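Local structure of phycocyanobilin lyase subunit alpha (Nostoc sp. PCC 7120, 5N3U) at residues S32-A37 and D61-T66; D53-A58 and R75-A80. The protein associates with a beta subunit to form a lyase that is probably required for attaching the bilin chromophore to the phycocyanin alpha chain. One frame throughout, in Å; residues are numbered along the deposited sequence.

Interaction 1: S32-A37 and D61-T66; sequences SLRYYA and DEADRT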
loop_
_atom_site.group_PDB
_atom_site.type_symbol
_atom_site.label_atom_id
_atom_site.label_comp_id
_atom_site.label_asym_id
_atom_site.label_seq_id
_atom_site.Cartn_x
_atom_site.Cartn_y
_atom_site.Cartn_z
ATOM N N SER A 32 20.270 -4.892 13.062
ATOM C CA SER A 32 18.966 -4.619 12.462
ATOM C C SER A 32 19.068 -3.700 11.272
ATOM O O SER A 32 18.343 -3.819 10.307
ATOM C CB SER A 32 18.011 -4.057 13.490
ATOM O OG SER A 32 17.612 -5.119 14.312
ATOM N N LEU A 33 19.963 -2.740 11.377
ATOM C CA LEU A 33 20.211 -1.793 10.358
ATOM C C LEU A 33 20.888 -2.456 9.160
ATOM O O LEU A 33 20.531 -2.149 8.009
ATOM C CB LEU A 33 21.046 -0.642 10.925
ATOM C CG LEU A 33 21.290 0.544 9.988
ATOM C CD1 LEU A 33 20.009 1.222 9.539
ATOM C CD2 LEU A 33 22.209 1.603 10.634
ATOM N N ARG A 34 21.836 -3.359 9.403
ATOM C CA ARG A 34 22.373 -4.139 8.276
ATOM C C ARG A 34 21.222 -4.908 7.553
ATOM O O ARG A 34 21.178 -4.972 6.330
ATOM C CB ARG A 34 23.311 -5.239 8.785
ATOM C CG ARG A 34 24.507 -4.730 9.526
ATOM C CD ARG A 34 25.357 -5.942 9.870
ATOM N NE ARG A 34 26.647 -5.481 10.357
ATOM C CZ ARG A 34 27.727 -6.249 10.510
ATOM N NH1 ARG A 34 27.717 -7.552 10.194
ATOM N NH2 ARG A 34 28.842 -5.675 10.973
ATOM N N TYR A 35 20.378 -5.565 8.342
ATOM C CA TYR A 35 19.266 -6.379 7.796
ATOM C C TYR A 35 18.364 -5.508 6.938
ATOM O O TYR A 35 17.999 -5.870 5.863
ATOM C CB TYR A 35 18.533 -7.038 8.966
ATOM C CG TYR A 35 17.400 -7.941 8.640
ATOM C CD1 TYR A 35 17.629 -9.285 8.371
ATOM C CD2 TYR A 35 16.069 -7.482 8.599
ATOM C CE1 TYR A 35 16.588 -10.147 8.066
ATOM C CE2 TYR A 35 14.993 -8.370 8.334
ATOM C CZ TYR A 35 15.266 -9.674 8.082
ATOM O OH TYR A 35 14.292 -10.580 7.753
ATOM N N TYR A 36 18.011 -4.341 7.437
ATOM C CA TYR A 36 17.129 -3.444 6.762
ATOM C C TYR A 36 17.783 -2.954 5.496
ATOM O O TYR A 36 17.194 -2.933 4.413
ATOM C CB TYR A 36 16.739 -2.294 7.709
ATOM C CG TYR A 36 15.766 -1.381 7.027
ATOM C CD1 TYR A 36 16.214 -0.349 6.270
ATOM C CD2 TYR A 36 14.397 -1.603 7.121
ATOM C CE1 TYR A 36 15.381 0.471 5.610
ATOM C CE2 TYR A 36 13.500 -0.780 6.467
ATOM C CZ TYR A 36 14.021 0.268 5.727
ATOM O OH TYR A 36 13.224 1.076 5.071
ATOM N N ALA A 37 19.055 -2.627 5.590
ATOM C CA ALA A 37 19.744 -2.095 4.422
ATOM C C ALA A 37 19.852 -3.070 3.280
ATOM O O ALA A 37 19.694 -2.712 2.154
ATOM C CB ALA A 37 21.140 -1.618 4.838
ATOM N N ASP A 61 28.332 -13.402 6.166
ATOM C CA ASP A 61 28.102 -12.893 7.511
ATOM C C ASP A 61 28.103 -13.948 8.570
ATOM O O ASP A 61 27.438 -15.013 8.480
ATOM C CB ASP A 61 26.769 -12.139 7.597
ATOM C CG ASP A 61 26.560 -11.483 8.955
ATOM O OD1 ASP A 61 27.439 -10.625 9.335
ATOM O OD2 ASP A 61 25.583 -11.841 9.666
ATOM N N GLU A 62 28.794 -13.628 9.654
ATOM C CA GLU A 62 28.699 -14.417 10.882
ATOM C C GLU A 62 28.127 -13.673 12.102
ATOM O O GLU A 62 27.853 -14.343 13.071
ATOM C CB GLU A 62 30.096 -14.944 11.301
ATOM C CG GLU A 62 30.778 -15.707 10.188
ATOM C CD GLU A 62 30.288 -17.144 10.081
ATOM O OE1 GLU A 62 29.359 -17.576 10.824
ATOM O OE2 GLU A 62 30.849 -17.884 9.247
ATOM N N ALA A 63 27.993 -12.360 12.068
ATOM C CA ALA A 63 27.526 -11.501 13.224
ATOM C C ALA A 63 26.087 -11.766 13.631
ATOM O O ALA A 63 25.732 -11.825 14.850
ATOM C CB ALA A 63 27.659 -10.058 12.840
ATOM N N ASP A 64 25.241 -12.011 12.625
ATOM C CA ASP A 64 23.762 -12.114 12.897
ATOM C C ASP A 64 23.317 -13.569 12.786
ATOM O O ASP A 64 23.440 -14.209 11.661
ATOM C CB ASP A 64 22.991 -11.220 11.895
ATOM C CG ASP A 64 21.509 -10.956 12.305
ATOM O OD1 ASP A 64 21.071 -11.571 13.295
ATOM O OD2 ASP A 64 20.816 -10.095 11.656
ATOM N N ARG A 65 22.816 -14.101 13.901
ATOM C CA ARG A 65 22.283 -15.442 13.966
ATOM C C ARG A 65 20.928 -15.429 14.640
ATOM O O ARG A 65 20.708 -14.621 15.542
ATOM C CB ARG A 65 23.185 -16.373 14.734
ATOM C CG ARG A 65 24.620 -16.445 14.257
ATOM C CD ARG A 65 24.733 -16.986 12.798
ATOM N NE ARG A 65 24.338 -18.362 12.636
ATOM C CZ ARG A 65 25.149 -19.411 12.818
ATOM N NH1 ARG A 65 26.429 -19.248 13.229
ATOM N NH2 ARG A 65 24.690 -20.633 12.567
ATOM N N THR A 66 20.072 -16.376 14.283
ATOM C CA THR A 66 18.752 -16.509 14.887
ATOM C C THR A 66 18.504 -17.956 15.289
ATOM O O THR A 66 19.425 -18.752 15.319
ATOM C CB THR A 66 17.669 -15.934 13.881
ATOM O OG1 THR A 66 16.376 -15.769 14.517
ATOM C CG2 THR A 66 17.458 -16.891 12.670
HETATM O O HOH W 1 25.026 -8.997 10.505
#
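Arg-34, on an early turn of helix 31-43, faces Asp-61 and Ala-63 in the irregular loop between helices 49-58 and 72-83, and the backbones stand far enough apart for a long side chain to span the gap. Arginine suits the place: its CG lies anti to the carbonyl carbon (chi1 -61°) and the chain runs extended from CG to NE, carrying the guanidinium to the loop. There NH1 meets Asp-61 OD1 at 3.2 Å in a salt bridge; OD1 lies at the guanidinium edge and in its plane, although the carboxylate plane is turned 67° from that of the guanidinium. A water accepts from Arg-34 NH1 and weakly donates to Asp-61 OD2, while NE is held by the carbonyl of Ser-28. Ala-63 CB approaches Arg-34 NH1 obliquely, at 3.6 Å. The short aspartate also folds back on its own loop: OD2 accepts from Asp-64 N at 3.0 Å on its syn side, and OD1 weakly from Ala-63 N. With an alanine here, Arg-34 NH1 would probably lose its charge partner and both loop amides their acceptors. The Asx motif at Asp-61 shapes the inter-helix loop, and the salt bridge joins it to helix 31-43 of the HEAT-like repeat.

Interaction 2: D53-A58 and R75-A80; sequences DALIAA and RNAARA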
loop_
_atom_site.group_PDB
_atom_site.type_symbol
_atom_site.label_atom_id
_atom_site.label_comp_id
_atom_site.label_asym_id
_atom_site.label_seq_id
_atom_site.Cartn_x
_atom_site.Cartn_y
_atom_site.Cartn_z
ATOM N N ASP A 53 28.833 -5.933 -4.695
ATOM C CA ASP A 53 29.964 -6.453 -3.936
ATOM C C ASP A 53 29.721 -6.536 -2.447
ATOM O O ASP A 53 30.045 -7.514 -1.780
ATOM C CB ASP A 53 31.198 -5.545 -4.146
ATOM C CG ASP A 53 31.758 -5.615 -5.615
ATOM O OD1 ASP A 53 31.275 -6.420 -6.457
ATOM O OD2 ASP A 53 32.660 -4.818 -5.940
ATOM N N ALA A 54 29.138 -5.494 -1.890
ATOM C CA ALA A 54 28.775 -5.498 -0.459
ATOM C C ALA A 54 27.784 -6.607 -0.080
ATOM O O ALA A 54 27.885 -7.261 1.001
ATOM C CB ALA A 54 28.210 -4.132 -0.089
ATOM N N LEU A 55 26.831 -6.836 -0.959
ATOM C CA LEU A 55 25.871 -7.930 -0.674
ATOM C C LEU A 55 26.519 -9.295 -0.780
ATOM O O LEU A 55 26.239 -10.194 0.038
ATOM C CB LEU A 55 24.656 -7.803 -1.568
ATOM C CG LEU A 55 23.767 -6.632 -1.245
ATOM C CD1 LEU A 55 22.881 -6.308 -2.410
ATOM C CD2 LEU A 55 22.955 -6.861 0.036
ATOM N N ILE A 56 27.418 -9.470 -1.750
ATOM C CA ILE A 56 28.174 -10.682 -1.845
ATOM C C ILE A 56 28.942 -10.944 -0.607
ATOM O O ILE A 56 28.929 -12.065 -0.113
ATOM C CB ILE A 56 29.072 -10.682 -3.099
ATOM C CG1 ILE A 56 28.170 -10.734 -4.319
ATOM C CG2 ILE A 56 30.128 -11.847 -3.027
ATOM C CD1 ILE A 56 28.795 -10.456 -5.678
ATOM N N ALA A 57 29.602 -9.925 -0.057
ATOM C CA ALA A 57 30.338 -10.119 1.177
ATOM C C ALA A 57 29.411 -10.551 2.337
ATOM O O ALA A 57 29.727 -11.399 3.148
ATOM C CB ALA A 57 31.068 -8.836 1.518
ATOM N N ALA A 58 28.213 -9.989 2.365
ATOM C CA ALA A 58 27.239 -10.316 3.420
ATOM C C ALA A 58 26.716 -11.728 3.310
ATOM O O ALA A 58 26.215 -12.272 4.299
ATOM C CB ALA A 58 26.134 -9.308 3.314
ATOM N N ARG A 75 20.253 -14.369 4.498
ATOM C CA ARG A 75 18.983 -14.512 3.809
ATOM C C ARG A 75 18.590 -13.278 3.028
ATOM O O ARG A 75 18.259 -13.333 1.882
ATOM C CB ARG A 75 17.877 -14.839 4.842
ATOM C CG ARG A 75 18.084 -16.094 5.619
ATOM C CD ARG A 75 17.080 -16.130 6.798
ATOM N NE ARG A 75 17.268 -17.352 7.607
ATOM C CZ ARG A 75 16.546 -17.637 8.690
ATOM N NH1 ARG A 75 15.612 -16.798 9.074
ATOM N NH2 ARG A 75 16.741 -18.763 9.390
ATOM N N ASN A 76 18.634 -12.120 3.639
ATOM C CA ASN A 76 18.246 -10.910 2.984
ATOM C C ASN A 76 19.197 -10.472 1.875
ATOM O O ASN A 76 18.764 -9.993 0.860
ATOM C CB ASN A 76 18.174 -9.752 4.015
ATOM C CG ASN A 76 16.804 -9.634 4.616
ATOM O OD1 ASN A 76 15.936 -10.552 4.441
ATOM N ND2 ASN A 76 16.572 -8.534 5.284
ATOM N N ALA A 77 20.458 -10.749 2.072
ATOM C CA ALA A 77 21.480 -10.487 1.012
ATOM C C ALA A 77 21.285 -11.366 -0.176
ATOM O O ALA A 77 21.346 -10.898 -1.329
ATOM C CB ALA A 77 22.896 -10.632 1.572
ATOM N N ALA A 78 21.093 -12.645 0.066
ATOM C CA ALA A 78 20.773 -13.552 -1.002
ATOM C C ALA A 78 19.546 -13.142 -1.824
ATOM O O ALA A 78 19.582 -13.158 -3.029
ATOM C CB ALA A 78 20.632 -14.959 -0.476
ATOM N N ARG A 79 18.486 -12.749 -1.150
ATOM C CA ARG A 79 17.223 -12.334 -1.798
ATOM C C ARG A 79 17.463 -11.067 -2.599
ATOM O O ARG A 79 17.086 -10.967 -3.757
ATOM C CB ARG A 79 16.159 -12.012 -0.766
ATOM C CG ARG A 79 15.630 -13.123 0.071
ATOM C CD ARG A 79 14.643 -12.722 1.242
ATOM N NE ARG A 79 14.333 -13.931 2.054
ATOM C CZ ARG A 79 14.378 -14.060 3.377
ATOM N NH1 ARG A 79 14.685 -13.040 4.188
ATOM N NH2 ARG A 79 14.040 -15.229 3.923
ATOM N N ALA A 80 18.173 -10.109 -2.016
ATOM C CA ALA A 80 18.494 -8.873 -2.711
ATOM C C ALA A 80 19.274 -9.098 -4.014
ATOM O O ALA A 80 18.917 -8.489 -5.076
ATOM C CB ALA A 80 19.280 -7.943 -1.791
#
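Leu-55 and Ala-58 on helix 49-58 pack against Ala-77 and Ala-80 on helix 72-83, with local axes 8.6 Å apart at closest approach and running roughly antiparallel, 140° between their directions. The tight part lies around Ala-77. Its methyl is small enough to let the backbones come close, the CA atoms of Leu-55 and Ala-77 being 5.4 Å apart. Ala-77 CB rests 3.7 Å from the carbonyl oxygen of Leu-55 and 3.9 Å from Ala-58 CB, methyl against methyl. Leucine supplies the bulk that three alanines cannot. With CG anti to the carbonyl carbon (chi1 -70°), its two methyls are divided between successive turns: CD2 lies over Ala-77, 4.0 Å from its CA, while CD1 reaches Ala-80 CB, also at 4.0 Å. Leu-55 further touches Ala-38 of helix 31-43 and Leu-81, so it is buried on several flanks.

The looser side belongs to helix 49-58, where Ile-56 and Ala-57 point away from this seam and Ala-57 is exposed; the partly exposed Asp-53 pairs through OD1 with Lys-88. On helix 72-83 the polar residues look in other directions. Arg-79 NH1 donates to Asn-76 OD1 at 2.8 Å, nearly in line with the amide C=O and in the guanidinium plane but bent at the hydrogen (134°), while Arg-75 CB lies over the rim of one face of the Arg-79 guanidinium. This bond lies within one helix and bridges nothing across. Asn-76 and Arg-75 are buried against other parts: Asn-76 ND2 on Tyr-35 O, Arg-75 on helix 102-115, with salt bridges to Asp-101 and to Asp-96 of the beta subunit, as its length and charge allow.

Small residues at the crossing with one larger aliphatic side chain between them give close antiparallel packing of consecutive helices, in keeping with the stacked helices of a HEAT-repeat solenoid.

Followed from the N terminus, the chain passes 32-37 on helix 31-43, then 53-58 on helix 49-58, then the loop 61-66, and finally 75-80 on helix 72-83. Interaction 1 closes a loop by bringing 61-66 back to the first of these helices; interaction 2 closes another when 75-80 returns to 53-58. Because their segments alternate, the two closures cross, and their centres lie about 10 Å apart. They also touch: Asn-76 ND2 probably donates to Tyr-35 O at 3.1 Å, and Thr-66 CG2 packs near Arg-75 NH2. Together they tie three successive helices and an intervening loop together toward the N-terminal end of the solenoid, beside the beta subunit.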